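Local coordinates for protein pullulanase (Bacillus acidopullulyticus, PDB 2WAN) that hydrolyses alpha-1,6-glucosidic linkages in pullulan and at the branch points of starch-type polysaccharides, as a pullulanase related to the alpha-amylases, at residues A[669-674]-A[725-730]; A[680-685]-A[718-723]. All coordinates share one frame; numbering follows the deposited sequence.

Contact 1 of 2, residues A[669-674]-A[725-730]; sequences GQQKGL and PSETIN. With ACT (acetate ion), chain Q.
Glu-727 offers both carboxylate oxygens to the turns of 669-674. Its OE2 takes the backbone N-H of Gly-673 at 2.9 Å, nearly straight at 168°, while OE1 takes the side-chain amide NE2 of Gln-671 at 3.0 Å. Both donors stand above the carboxylate plane, and Glu-727 OE1 lies close to the plane of the Gln-671 amide, which is turned 70° from the carboxylate. OE1 has a further donor in the backbone N of Ser-723. The other N-H of Gln-671 NE2 reaches Phe-721 O, and Gln-671 OE1 accepts from Gly-669 N at 2.8 Å on an in-plane lone pair, which fixes the flip of the amide. Gln-671 manages this by folding back: CG sits between the backbone N and the carbonyl carbon (chi1 84°), and the chain bends again at chi2. Packing is slight. Gln-671 CG lies 3.8 Å from Glu-727 CB, and Lys-672 CA rests 3.6 Å from Glu-727 OE1, while the extended lysine runs outward to place NZ 3.1 Å from OXT of an acetate. An alanine in place of Glu-727 would probably leave the backbone N-H groups of Gly-673 and Ser-723 and one N-H of Gln-671 without their acceptor and let the turns drift. A buried carboxylate, fed by neutral N-H donors, thus ties two overlapping beta turns to the lead-in of barrel strand 728-730.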
loop_
_atom_site.group_PDB
_atom_site.type_symbol
_atom_site.label_atom_id
_atom_site.label_comp_id
_atom_site.label_asym_id
_atom_site.label_seq_id
_atom_site.Cartn_x
_atom_site.Cartn_y
_atom_site.Cartn_z
ATOM N N GLY A 669 -10.579 4.351 -5.910
ATOM C CA GLY A 669 -11.911 3.784 -6.196
ATOM C C GLY A 669 -12.023 2.385 -5.603
ATOM O O GLY A 669 -13.094 1.962 -5.175
ATOM N N GLN A 670 -10.897 1.674 -5.541
ATOM C CA GLN A 670 -10.903 0.300 -5.039
ATOM C C GLN A 670 -11.031 0.200 -3.512
ATOM O O GLN A 670 -11.329 -0.871 -2.975
ATOM C CB GLN A 670 -9.656 -0.442 -5.526
ATOM C CG GLN A 670 -9.560 -0.569 -7.042
ATOM C CD GLN A 670 -10.142 -1.884 -7.512
ATOM O OE1 GLN A 670 -11.342 -2.124 -7.384
ATOM N NE2 GLN A 670 -9.284 -2.761 -8.018
ATOM N N GLN A 671 -10.832 1.316 -2.809
ATOM C CA GLN A 671 -10.964 1.354 -1.349
ATOM C C GLN A 671 -12.400 1.490 -0.876
ATOM O O GLN A 671 -12.670 1.387 0.322
ATOM C CB GLN A 671 -10.134 2.514 -0.765
ATOM C CG GLN A 671 -10.836 3.887 -0.778
ATOM C CD GLN A 671 -11.136 4.424 -2.178
ATOM O OE1 GLN A 671 -10.366 4.221 -3.120
ATOM N NE2 GLN A 671 -12.252 5.147 -2.306
ATOM N N LYS A 672 -13.324 1.754 -1.804
ATOM C CA LYS A 672 -14.714 2.036 -1.439
ATOM C C LYS A 672 -15.302 1.023 -0.463
ATOM O O LYS A 672 -15.297 -0.186 -0.733
ATOM C CB LYS A 672 -15.588 2.131 -2.695
ATOM C CG LYS A 672 -15.395 3.436 -3.467
ATOM C CD LYS A 672 -16.315 3.475 -4.681
ATOM C CE LYS A 672 -16.209 4.824 -5.404
ATOM N NZ LYS A 672 -17.104 4.836 -6.633
ATOM N N GLY A 673 -15.795 1.527 0.664
ATOM C CA GLY A 673 -16.494 0.708 1.659
ATOM C C GLY A 673 -15.600 -0.188 2.502
ATOM O O GLY A 673 -16.105 -0.933 3.343
ATOM N N LEU A 674 -14.279 -0.112 2.309
ATOM C CA LEU A 674 -13.368 -1.032 3.024
ATOM C C LEU A 674 -12.924 -0.545 4.400
ATOM O O LEU A 674 -12.327 -1.314 5.173
ATOM C CB LEU A 674 -12.135 -1.356 2.183
ATOM C CG LEU A 674 -12.385 -2.081 0.859
ATOM C CD1 LEU A 674 -11.041 -2.527 0.263
ATOM C CD2 LEU A 674 -13.362 -3.257 1.030
ATOM N N PRO A 725 -16.124 10.509 2.828
ATOM C CA PRO A 725 -14.954 11.403 2.865
ATOM C C PRO A 725 -13.752 10.851 3.656
ATOM O O PRO A 725 -12.613 11.269 3.424
ATOM C CB PRO A 725 -15.510 12.684 3.522
ATOM C CG PRO A 725 -16.698 12.207 4.343
ATOM C CD PRO A 725 -17.291 11.094 3.524
ATOM N N SER A 726 -13.998 9.917 4.572
ATOM C CA SER A 726 -12.903 9.206 5.254
ATOM C C SER A 726 -11.966 8.437 4.321
ATOM O O SER A 726 -10.868 8.061 4.736
ATOM C CB SER A 726 -13.472 8.243 6.305
ATOM O OG SER A 726 -14.344 7.312 5.674
ATOM N N GLU A 727 -12.385 8.207 3.067
ATOM C CA GLU A 727 -11.570 7.451 2.106
ATOM C C GLU A 727 -10.538 8.269 1.339
ATOM O O GLU A 727 -9.735 7.692 0.595
ATOM C CB GLU A 727 -12.476 6.702 1.103
ATOM C CG GLU A 727 -13.373 5.715 1.834
ATOM C CD GLU A 727 -14.405 5.070 0.925
ATOM O OE1 GLU A 727 -14.423 5.387 -0.286
ATOM O OE2 GLU A 727 -15.194 4.251 1.437
ATOM N N THR A 728 -10.549 9.597 1.517
ATOM C CA THR A 728 -9.557 10.442 0.857
ATOM C C THR A 728 -8.638 11.117 1.866
ATOM O O THR A 728 -9.103 11.799 2.801
ATOM C CB THR A 728 -10.189 11.511 -0.109
ATOM O OG1 THR A 728 -9.140 12.309 -0.676
ATOM C CG2 THR A 728 -11.196 12.447 0.639
ATOM N N ILE A 729 -7.337 10.916 1.662
ATOM C CA ILE A 729 -6.298 11.653 2.396
ATOM C C ILE A 729 -5.858 12.830 1.518
ATOM O O ILE A 729 -5.133 12.654 0.533
ATOM C CB ILE A 729 -5.088 10.758 2.751
ATOM C CG1 ILE A 729 -5.540 9.382 3.274
ATOM C CG2 ILE A 729 -4.129 11.498 3.764
ATOM C CD1 ILE A 729 -6.420 9.420 4.555
ATOM N N ASN A 730 -6.304 14.031 1.891
ATOM C CA ASN A 730 -6.048 15.226 1.097
ATOM C C ASN A 730 -4.686 15.791 1.463
ATOM O O ASN A 730 -4.351 15.894 2.645
ATOM C CB ASN A 730 -7.126 16.280 1.384
ATOM C CG ASN A 730 -8.504 15.829 0.949
ATOM O OD1 ASN A 730 -8.650 15.127 -0.057
ATOM N ND2 ASN A 730 -9.525 16.236 1.693
HETATM C C ACT Q . -20.248 5.115 -4.860
HETATM O O ACT Q . -19.353 5.746 -4.261
HETATM O OXT ACT Q . -19.882 4.080 -5.453
HETATM C CH3 ACT Q . -21.669 5.583 -4.880
#

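Contact 2 of 2, residues A[680-685]-A[718-723]; sequences NDNIRN and IQDFTS. With ACT (acetate ion), chain Q.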
loop_
_atom_site.group_PDB
_atom_site.type_symbol
_atom_site.label_atom_id
_atom_site.label_comp_id
_atom_site.label_asym_id
_atom_site.label_seq_id
_atom_site.Cartn_x
_atom_site.Cartn_y
_atom_site.Cartn_z
ATOM N N ASN A 680 -4.680 11.264 -2.020
ATOM C CA ASN A 680 -5.396 11.865 -3.131
ATOM C C ASN A 680 -4.456 12.667 -4.022
ATOM O O ASN A 680 -4.268 13.859 -3.836
ATOM C CB ASN A 680 -6.557 12.717 -2.591
ATOM C CG ASN A 680 -7.443 13.268 -3.702
ATOM O OD1 ASN A 680 -7.098 13.182 -4.876
ATOM N ND2 ASN A 680 -8.582 13.859 -3.324
ATOM N N ASP A 681 -3.845 11.992 -4.984
ATOM C CA ASP A 681 -2.976 12.703 -5.912
ATOM C C ASP A 681 -3.744 13.624 -6.871
ATOM O O ASP A 681 -3.131 14.520 -7.477
ATOM C CB ASP A 681 -1.988 11.763 -6.642
ATOM C CG ASP A 681 -2.666 10.624 -7.404
ATOM O OD1 ASP A 681 -3.787 10.201 -7.054
ATOM O OD2 ASP A 681 -2.030 10.132 -8.357
ATOM N N ASN A 682 -5.063 13.442 -6.996
ATOM C CA ASN A 682 -5.857 14.370 -7.828
ATOM C C ASN A 682 -5.894 15.785 -7.234
ATOM O O ASN A 682 -5.634 16.776 -7.937
ATOM C CB ASN A 682 -7.286 13.871 -8.060
ATOM C CG ASN A 682 -7.350 12.616 -8.923
ATOM O OD1 ASN A 682 -6.358 12.214 -9.548
ATOM N ND2 ASN A 682 -8.532 12.001 -8.972
ATOM N N ILE A 683 -6.223 15.889 -5.947
ATOM C CA ILE A 683 -6.226 17.218 -5.314
ATOM C C ILE A 683 -4.783 17.800 -5.228
ATOM O O ILE A 683 -4.587 18.999 -5.421
ATOM C CB ILE A 683 -6.996 17.229 -3.962
ATOM C CG1 ILE A 683 -7.421 18.665 -3.594
ATOM C CG2 ILE A 683 -6.188 16.524 -2.843
ATOM C CD1 ILE A 683 -8.091 18.788 -2.171
ATOM N N ARG A 684 -3.795 16.943 -4.970
ATOM C CA ARG A 684 -2.384 17.336 -4.924
ATOM C C ARG A 684 -1.957 17.969 -6.251
ATOM O O ARG A 684 -1.423 19.085 -6.284
ATOM C CB ARG A 684 -1.504 16.109 -4.643
ATOM C CG ARG A 684 -0.037 16.446 -4.361
ATOM C CD ARG A 684 0.879 15.254 -4.679
ATOM N NE ARG A 684 0.927 14.960 -6.126
ATOM C CZ ARG A 684 1.105 13.751 -6.665
ATOM N NH1 ARG A 684 1.262 12.662 -5.915
ATOM N NH2 ARG A 684 1.100 13.622 -7.977
ATOM N N ASN A 685 -2.218 17.265 -7.346
ATOM C CA ASN A 685 -1.871 17.807 -8.671
ATOM C C ASN A 685 -2.665 19.069 -8.974
ATOM O O ASN A 685 -2.139 20.013 -9.579
ATOM C CB ASN A 685 -2.090 16.775 -9.776
ATOM C CG ASN A 685 -1.019 15.682 -9.795
ATOM O OD1 ASN A 685 0.138 15.891 -9.421
ATOM N ND2 ASN A 685 -1.404 14.522 -10.280
ATOM N N ILE A 718 -16.234 12.563 -3.199
ATOM C CA ILE A 718 -17.405 11.659 -3.266
ATOM C C ILE A 718 -18.005 11.527 -4.674
ATOM O O ILE A 718 -18.809 10.626 -4.930
ATOM C CB ILE A 718 -18.491 12.075 -2.258
ATOM C CG1 ILE A 718 -18.991 13.494 -2.547
ATOM C CG2 ILE A 718 -17.971 11.920 -0.783
ATOM C CD1 ILE A 718 -20.179 13.938 -1.647
ATOM N N GLN A 719 -17.601 12.416 -5.581
ATOM C CA GLN A 719 -18.012 12.311 -6.990
ATOM C C GLN A 719 -16.828 11.965 -7.880
ATOM O O GLN A 719 -16.948 11.988 -9.101
ATOM C CB GLN A 719 -18.662 13.616 -7.471
ATOM C CG GLN A 719 -19.971 13.916 -6.782
ATOM C CD GLN A 719 -20.603 15.209 -7.273
ATOM O OE1 GLN A 719 -21.586 15.670 -6.712
ATOM N NE2 GLN A 719 -20.040 15.792 -8.327
ATOM N N ASP A 720 -15.692 11.629 -7.270
ATOM C CA ASP A 720 -14.470 11.366 -8.011
ATOM C C ASP A 720 -14.107 9.886 -7.790
ATOM O O ASP A 720 -14.189 9.091 -8.732
ATOM C CB ASP A 720 -13.374 12.363 -7.556
ATOM C CG ASP A 720 -12.045 12.200 -8.296
ATOM O OD1 ASP A 720 -11.945 11.380 -9.240
ATOM O OD2 ASP A 720 -11.083 12.916 -7.934
ATOM N N PHE A 721 -13.748 9.502 -6.561
ATOM C CA PHE A 721 -13.339 8.112 -6.303
ATOM C C PHE A 721 -13.691 7.555 -4.919
ATOM O O PHE A 721 -13.317 6.423 -4.614
ATOM C CB PHE A 721 -11.824 7.943 -6.559
ATOM C CG PHE A 721 -10.967 8.781 -5.661
ATOM C CD1 PHE A 721 -10.601 8.318 -4.396
ATOM C CD2 PHE A 721 -10.553 10.046 -6.058
ATOM C CE1 PHE A 721 -9.818 9.109 -3.532
ATOM C CE2 PHE A 721 -9.784 10.828 -5.217
ATOM C CZ PHE A 721 -9.422 10.362 -3.941
ATOM N N THR A 722 -14.403 8.317 -4.089
ATOM C CA THR A 722 -14.757 7.832 -2.740
ATOM C C THR A 722 -16.240 7.568 -2.565
ATOM O O THR A 722 -17.063 8.141 -3.269
ATOM C CB THR A 722 -14.324 8.796 -1.594
ATOM O OG1 THR A 722 -15.119 9.988 -1.651
ATOM C CG2 THR A 722 -12.846 9.135 -1.677
ATOM N N SER A 723 -16.560 6.690 -1.615
ATOM C CA SER A 723 -17.930 6.509 -1.143
ATOM C C SER A 723 -18.224 7.274 0.135
ATOM O O SER A 723 -19.397 7.448 0.513
ATOM C CB SER A 723 -18.209 5.022 -0.913
ATOM O OG SER A 723 -18.253 4.358 -2.166
HETATM C C ACT Q . -20.248 5.115 -4.860
HETATM O O ACT Q . -19.353 5.746 -4.261
HETATM O OXT ACT Q . -19.882 4.080 -5.453
HETATM C CH3 ACT Q . -21.669 5.583 -4.880
HETATM O O HOH W 1 -10.901 14.561 -5.736
HETATM O O HOH W 2 -10.325 9.276 -9.995
#
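At the start of helix 681-688, just past barrel strand 677-679, an N-cap asparagine meets the loop that leads to strand 728-730. Asn-680 caps the helix by accepting the N-H of Ile-683 on OD1 at 3.0 Å, the donor standing well above the carbonyl plane. Its CG is anti to the backbone N (chi1 -174°), a setting that also carries the amide to the edge of Phe-721, where CG lies 3.5 Å from CZ. Amide and ring planes are almost perpendicular (89°), and ring atoms CE2 and CZ abut the amide group. Phe-721 itself has CG wedged between its backbone N and carbonyl carbon, and its ring also packs on Thr-728.

Two residues on, Asn-682 donates from ND2 to Asp-720 OD2 at 2.9 Å. The bond uses the syn lone pair of OD2 and lies in the amide plane; amide and carboxylate are nearly coplanar, 12° apart. Two waters flank this pair: one gives a hydrogen to Asp-720 OD2 and weakly accepts from Asn-680 ND2, the other gives one to Asp-720 OD1, 2.8 Å away, and weakly accepts from Asn-682 ND2. Farther along the loop, Ser-723 OG donates to an acetate oxygen.

The exposed carboxylate near the amino end of the helix would probably be favoured by the helix dipole, while the buried phenyl edge packs against the capping amide, whose OD1 is held by Ile-683 N and whose ND2 bonds weakly to Thr-728 OG1.

How the contacts relate
Contact 1 and contact 2 have centres about 9 Å apart, beside strands 677-679 and 728-730 of the closed eight-stranded parallel barrel of the catalytic domain. Along the chain the order is 669-674, 680-685, 718-723, 725-730, so that the partners of contact 2 fall between those of contact 1. Strand 677-679 separates the first two segments and pairs in parallel with strand 728-730, which lies in the last. Besides the link through Gln-671, Asn-680 N and Ile-729 O join the contacts directly (2.9 Å), and both touch one acetate, probably from the crystallisation liquor. Together they tie the segments flanking two adjacent barrel strands to each other.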